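Local coordinates for peptidoglycan N-acetylglucosamine deacetylase (Bacillus cereus, PDB 4L1G), which removes acetyl groups from N-acetylglucosamine residues of peptidoglycan, and from soluble chitin and N-acetylchitooligomers, as a zinc-dependent deacetylase, at residues A[176-179]-A[180-183]; A[207-210]-A[211-215]. All blocks are in the same frame, centred on the assembly; numbering follows the deposited sequence.

Interaction 1 of 2, residues A[176-179]-A[180-183]; sequences LENQ and LKWA
K181 N donates to E177 O at 2.7 Å, the shortest of the four backbone bonds here, though it is bent at the hydrogen (147°). Its neighbours continue the i to i+4 ladder: L180 N to L176 O at 2.9 Å, W182 N to N178 O at 3.0 Å and A183 N to Q179 O at 3.1 Å. L176 sits at the N-cap, and its own N-H is taken by a side chain: Q179 OE1 accepts L176 N at 2.8 Å, with the donor above the carbonyl plane, 47° out of it. This is the N3-to-N-cap half of a capping box; leucine has no polar side chain to return the bond. Q179 gets there with CG beside its own backbone N (chi1 -64°) and the chain extended beyond, and NE2 goes to L138 O, so both ends of the buried amide are held and its flip is settled. The helix, 177-185, is the crossover between parallel strands 167-168 and 189-191 in a beta-alpha-beta unit of the NodB-type polysaccharide deacetylase fold. L180 packs on W58, Y62 and I190, while W182 swings towards helix 143-161 for a cation-pi contact with R147. E177 also packs on W58, and its OE2 bonds to Y62 OH. The exposed K181 has CB 3.3 Å from E177 O; its NZ bends away to a salt bridge with E185.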
ATOM      1  N   LEU A 176       0.909  12.549  12.233  1.00 12.51           N
ATOM      2  CA  LEU A 176       1.552  13.430  13.206  1.00 13.18           C
ATOM      3  C   LEU A 176       2.762  12.729  13.816  1.00 13.08           C
ATOM      4  O   LEU A 176       2.853  11.502  13.778  1.00 12.53           O
ATOM      5  CB  LEU A 176       0.570  13.835  14.306  1.00 13.98           C
ATOM      6  CG  LEU A 176      -0.665  14.630  13.872  1.00 14.34           C
ATOM      7  CD1 LEU A 176      -1.511  15.005  15.083  1.00 15.25           C
ATOM      8  CD2 LEU A 176      -0.269  15.869  13.083  1.00 14.53           C
ATOM      9  N   GLU A 177       3.686  13.502  14.376  1.00 15.24           N
ATOM     10  CA  GLU A 177       4.922  12.930  14.904  1.00 15.71           C
ATOM     11  C   GLU A 177       4.683  11.965  16.066  1.00 16.71           C
ATOM     12  O   GLU A 177       5.296  10.900  16.127  1.00 17.35           O
ATOM     13  CB  GLU A 177       5.914  14.023  15.315  1.00 16.12           C
ATOM     14  CG  GLU A 177       7.259  13.469  15.764  1.00 16.75           C
ATOM     15  CD  GLU A 177       8.312  14.542  15.976  1.00 17.09           C
ATOM     16  OE1 GLU A 177       8.089  15.697  15.558  1.00 17.19           O
ATOM     17  OE2 GLU A 177       9.371  14.224  16.559  1.00 17.81           O
ATOM     18  N   ASN A 178       3.795  12.339  16.982  1.00 22.81           N
ATOM     19  CA  ASN A 178       3.477  11.484  18.121  1.00 23.93           C
ATOM     20  C   ASN A 178       2.790  10.194  17.695  1.00 23.70           C
ATOM     21  O   ASN A 178       2.960   9.151  18.325  1.00 24.72           O
ATOM     22  CB  ASN A 178       2.620  12.233  19.144  1.00 24.18           C
ATOM     23  CG  ASN A 178       3.424  13.229  19.953  1.00 24.97           C
ATOM     24  OD1 ASN A 178       4.629  13.060  20.144  1.00 25.46           O
ATOM     25  ND2 ASN A 178       2.762  14.276  20.435  1.00 25.41           N
ATOM     26  N   GLN A 179       2.015  10.276  16.620  1.00 13.03           N
ATOM     27  CA  GLN A 179       1.374   9.101  16.051  1.00 12.25           C
ATOM     28  C   GLN A 179       2.432   8.183  15.464  1.00 11.10           C
ATOM     29  O   GLN A 179       2.383   6.966  15.635  1.00 10.56           O
ATOM     30  CB  GLN A 179       0.378   9.517  14.969  1.00 12.48           C
ATOM     31  CG  GLN A 179      -0.783  10.354  15.483  1.00 13.59           C
ATOM     32  CD  GLN A 179      -1.630  10.918  14.358  1.00 13.37           C
ATOM     33  OE1 GLN A 179      -1.198  10.963  13.209  1.00 12.77           O
ATOM     34  NE2 GLN A 179      -2.842  11.350  14.686  1.00 13.96           N
ATOM     35  N   LEU A 180       3.396   8.783  14.776  1.00 13.22           N
ATOM     36  CA  LEU A 180       4.492   8.041  14.174  1.00 13.36           C
ATOM     37  C   LEU A 180       5.394   7.459  15.258  1.00 15.08           C
ATOM     38  O   LEU A 180       5.909   6.349  15.122  1.00 15.70           O
ATOM     39  CB  LEU A 180       5.287   8.959  13.245  1.00 12.58           C
ATOM     40  CG  LEU A 180       6.447   8.368  12.446  1.00 12.56           C
ATOM     41  CD1 LEU A 180       6.011   7.123  11.686  1.00 12.02           C
ATOM     42  CD2 LEU A 180       6.992   9.417  11.489  1.00 11.56           C
ATOM     43  N   LYS A 181       5.571   8.214  16.337  1.00 17.26           N
ATOM     44  CA  LYS A 181       6.383   7.772  17.466  1.00 18.94           C
ATOM     45  C   LYS A 181       5.769   6.549  18.140  1.00 19.77           C
ATOM     46  O   LYS A 181       6.472   5.589  18.454  1.00 20.78           O
ATOM     47  CB  LYS A 181       6.554   8.909  18.474  1.00 19.34           C
ATOM     48  CG  LYS A 181       7.289   8.524  19.748  1.00 20.93           C
ATOM     49  CD  LYS A 181       7.527   9.746  20.622  1.00 21.11           C
ATOM     50  CE  LYS A 181       8.053   9.366  21.999  1.00 22.60           C
ATOM     51  NZ  LYS A 181       7.042   8.630  22.815  1.00 23.12           N
ATOM     52  N   TRP A 182       4.457   6.589  18.356  1.00 12.37           N
ATOM     53  CA  TRP A 182       3.742   5.458  18.940  1.00 12.68           C
ATOM     54  C   TRP A 182       3.843   4.215  18.058  1.00 12.03           C
ATOM     55  O   TRP A 182       4.095   3.117  18.553  1.00 12.40           O
ATOM     56  CB  TRP A 182       2.274   5.814  19.183  1.00 12.88           C
ATOM     57  CG  TRP A 182       1.469   4.690  19.770  1.00 13.29           C
ATOM     58  CD1 TRP A 182       1.402   4.326  21.086  1.00 14.28           C
ATOM     59  CD2 TRP A 182       0.613   3.784  19.061  1.00 12.83           C
ATOM     60  NE1 TRP A 182       0.561   3.249  21.239  1.00 14.48           N
ATOM     61  CE2 TRP A 182       0.061   2.900  20.012  1.00 13.60           C
ATOM     62  CE3 TRP A 182       0.261   3.635  17.716  1.00 11.97           C
ATOM     63  CZ2 TRP A 182      -0.823   1.881  19.659  1.00 13.53           C
ATOM     64  CZ3 TRP A 182      -0.618   2.624  17.367  1.00 11.90           C
ATOM     65  CH2 TRP A 182      -1.150   1.760  18.336  1.00 12.67           C
ATOM     66  N   ALA A 183       3.653   4.395  16.755  1.00 10.10           N
ATOM     67  CA  ALA A 183       3.724   3.287  15.805  1.00  9.49           C
ATOM     68  C   ALA A 183       5.100   2.624  15.797  1.00  9.22           C
ATOM     69  O   ALA A 183       5.209   1.395  15.760  1.00  9.31           O
ATOM     70  CB  ALA A 183       3.359   3.763  14.410  1.00  9.16           C
TER

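Interaction 2 of 2, residues A[207-210]-A[211-215]; sequences TITN and NVLGN
I208 holds CG2 anti to its backbone N, and V212 (chi1 171°) turns its own CG2 back beside N, which brings the two methyls together at 4.2 Å, I208 CG2 to V212 CG2, with the side chains slanting across each other. The same V212 CG2 lies 3.2 Å from I208 O. One residue on, T209 and L213 run alongside, pointing the same way; L213 sits off the usual staggered positions (chi1 -97°), with CD2 3.6 Å from T209 O. Underneath are two straight backbone bonds, V212 N to I208 O and L213 N to T209 O, both 2.9 Å. Helix 205-215 is the crossover of a beta-alpha-beta unit linking parallel strands 195-196 and 221-225 in the deacetylase barrel, and I208, T209, V212 and L213 turn their side chains onto helix 233-248. Towards its C-terminal end the ladder slackens, G214 N reaching N210 O only weakly. There N211 O collects three donors: N215 ND2 folds back to it at 2.8 Å, while G214 N and N215 N add weak bonds. N215 N also bonds to V212 O at 3.2 Å. The N211 amide is anchored through ND2, which bonds to D196 O in the preceding strand, 195-196, and T209 OG1 bonds back to A205 O.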
ATOM      1  N   THR A 207      -2.114   7.457 -19.578  1.00 22.28           N
ATOM      2  CA  THR A 207      -1.685   8.573 -18.743  1.00 22.57           C
ATOM      3  C   THR A 207      -0.946   8.063 -17.510  1.00 21.31           C
ATOM      4  O   THR A 207       0.126   8.562 -17.163  1.00 21.03           O
ATOM      5  CB  THR A 207      -2.883   9.432 -18.292  1.00 23.36           C
ATOM      6  OG1 THR A 207      -3.529   9.995 -19.442  1.00 24.31           O
ATOM      7  CG2 THR A 207      -2.426  10.554 -17.374  1.00 23.28           C
ATOM      8  N   ILE A 208      -1.528   7.062 -16.859  1.00 18.42           N
ATOM      9  CA  ILE A 208      -0.928   6.461 -15.675  1.00 16.64           C
ATOM     10  C   ILE A 208       0.408   5.805 -16.002  1.00 15.75           C
ATOM     11  O   ILE A 208       1.386   5.969 -15.270  1.00 14.74           O
ATOM     12  CB  ILE A 208      -1.877   5.431 -15.035  1.00 16.01           C
ATOM     13  CG1 ILE A 208      -3.140   6.135 -14.537  1.00 16.81           C
ATOM     14  CG2 ILE A 208      -1.191   4.697 -13.894  1.00 14.66           C
ATOM     15  CD1 ILE A 208      -4.212   5.198 -14.045  1.00 16.36           C
ATOM     16  N   THR A 209       0.448   5.079 -17.117  1.00 14.73           N
ATOM     17  CA  THR A 209       1.658   4.374 -17.534  1.00 14.48           C
ATOM     18  C   THR A 209       2.807   5.334 -17.834  1.00 14.47           C
ATOM     19  O   THR A 209       3.931   5.128 -17.372  1.00 13.78           O
ATOM     20  CB  THR A 209       1.398   3.486 -18.768  1.00 15.43           C
ATOM     21  OG1 THR A 209       0.418   2.493 -18.445  1.00 15.48           O
ATOM     22  CG2 THR A 209       2.682   2.800 -19.217  1.00 15.29           C
ATOM     23  N   ASN A 210       2.522   6.382 -18.604  1.00 22.67           N
ATOM     24  CA  ASN A 210       3.534   7.380 -18.935  1.00 23.23           C
ATOM     25  C   ASN A 210       4.036   8.097 -17.688  1.00 22.69           C
ATOM     26  O   ASN A 210       5.215   8.438 -17.582  1.00 22.02           O
ATOM     27  CB  ASN A 210       2.993   8.396 -19.944  1.00 25.24           C
ATOM     28  CG  ASN A 210       2.670   7.771 -21.289  1.00 25.58           C
ATOM     29  OD1 ASN A 210       3.125   6.670 -21.605  1.00 24.49           O
ATOM     30  ND2 ASN A 210       1.885   8.479 -22.093  1.00 26.93           N
ATOM     31  N   ASN A 211       3.126   8.319 -16.747  1.00 27.71           N
ATOM     32  CA  ASN A 211       3.465   8.921 -15.468  1.00 26.62           C
ATOM     33  C   ASN A 211       4.413   8.028 -14.673  1.00 23.91           C
ATOM     34  O   ASN A 211       5.485   8.467 -14.257  1.00 22.79           O
ATOM     35  CB  ASN A 211       2.186   9.198 -14.674  1.00 27.17           C
ATOM     36  CG  ASN A 211       2.459   9.731 -13.278  1.00 25.32           C
ATOM     37  OD1 ASN A 211       3.524  10.283 -13.000  1.00 24.26           O
ATOM     38  ND2 ASN A 211       1.484   9.570 -12.390  1.00 24.85           N
ATOM     39  N   VAL A 212       4.012   6.775 -14.474  1.00 12.96           N
ATOM     40  CA  VAL A 212       4.805   5.820 -13.703  1.00 11.54           C
ATOM     41  C   VAL A 212       6.190   5.586 -14.304  1.00 11.61           C
ATOM     42  O   VAL A 212       7.192   5.630 -13.595  1.00 11.09           O
ATOM     43  CB  VAL A 212       4.076   4.463 -13.550  1.00 11.42           C
ATOM     44  CG1 VAL A 212       5.002   3.418 -12.948  1.00 10.80           C
ATOM     45  CG2 VAL A 212       2.831   4.622 -12.696  1.00 11.26           C
ATOM     46  N   LEU A 213       6.243   5.348 -15.612  1.00 17.29           N
ATOM     47  CA  LEU A 213       7.510   5.072 -16.288  1.00 16.90           C
ATOM     48  C   LEU A 213       8.436   6.283 -16.306  1.00 17.38           C
ATOM     49  O   LEU A 213       9.659   6.139 -16.370  1.00 16.64           O
ATOM     50  CB  LEU A 213       7.269   4.579 -17.718  1.00 18.03           C
ATOM     51  CG  LEU A 213       7.294   3.064 -17.925  1.00 16.91           C
ATOM     52  CD1 LEU A 213       8.673   2.506 -17.598  1.00 15.54           C
ATOM     53  CD2 LEU A 213       6.228   2.383 -17.084  1.00 16.23           C
ATOM     54  N   GLY A 214       7.851   7.473 -16.252  1.00 16.79           N
ATOM     55  CA  GLY A 214       8.628   8.695 -16.276  1.00 17.33           C
ATOM     56  C   GLY A 214       9.192   9.068 -14.920  1.00 15.58           C
ATOM     57  O   GLY A 214      10.139   9.850 -14.835  1.00 15.37           O
ATOM     58  N   ASN A 215       8.618   8.509 -13.855  1.00 19.78           N
ATOM     59  CA  ASN A 215       9.002   8.900 -12.499  1.00 18.17           C
ATOM     60  C   ASN A 215       9.467   7.753 -11.601  1.00 16.45           C
ATOM     61  O   ASN A 215       9.679   7.951 -10.405  1.00 15.49           O
ATOM     62  CB  ASN A 215       7.859   9.659 -11.818  1.00 18.52           C
ATOM     63  CG  ASN A 215       7.495  10.941 -12.545  1.00 20.58           C
ATOM     64  OD1 ASN A 215       8.152  11.971 -12.377  1.00 20.35           O
ATOM     65  ND2 ASN A 215       6.446  10.886 -13.359  1.00 22.36           N
TER

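In the fold
The two interactions come in series along the chain and do not touch: their centres lie 32 Å apart and their nearest atoms about 22 Å. Each sits well out from the middle of the chain, 19 Å for interaction 1 and 18 Å for interaction 2, centre to centre, on separate crossover helices, 177-185 and 205-215, of the same deacetylase domain. Interaction 1 is away from the annotated sites. Interaction 2 lies closer to catalysis: the side chain of I208 is about 9 Å from that of H225, the predicted proton donor, which ends strand 221-225, the strand that follows its helix. The zinc ligands, D81, H131 and H135, belong to neither contact.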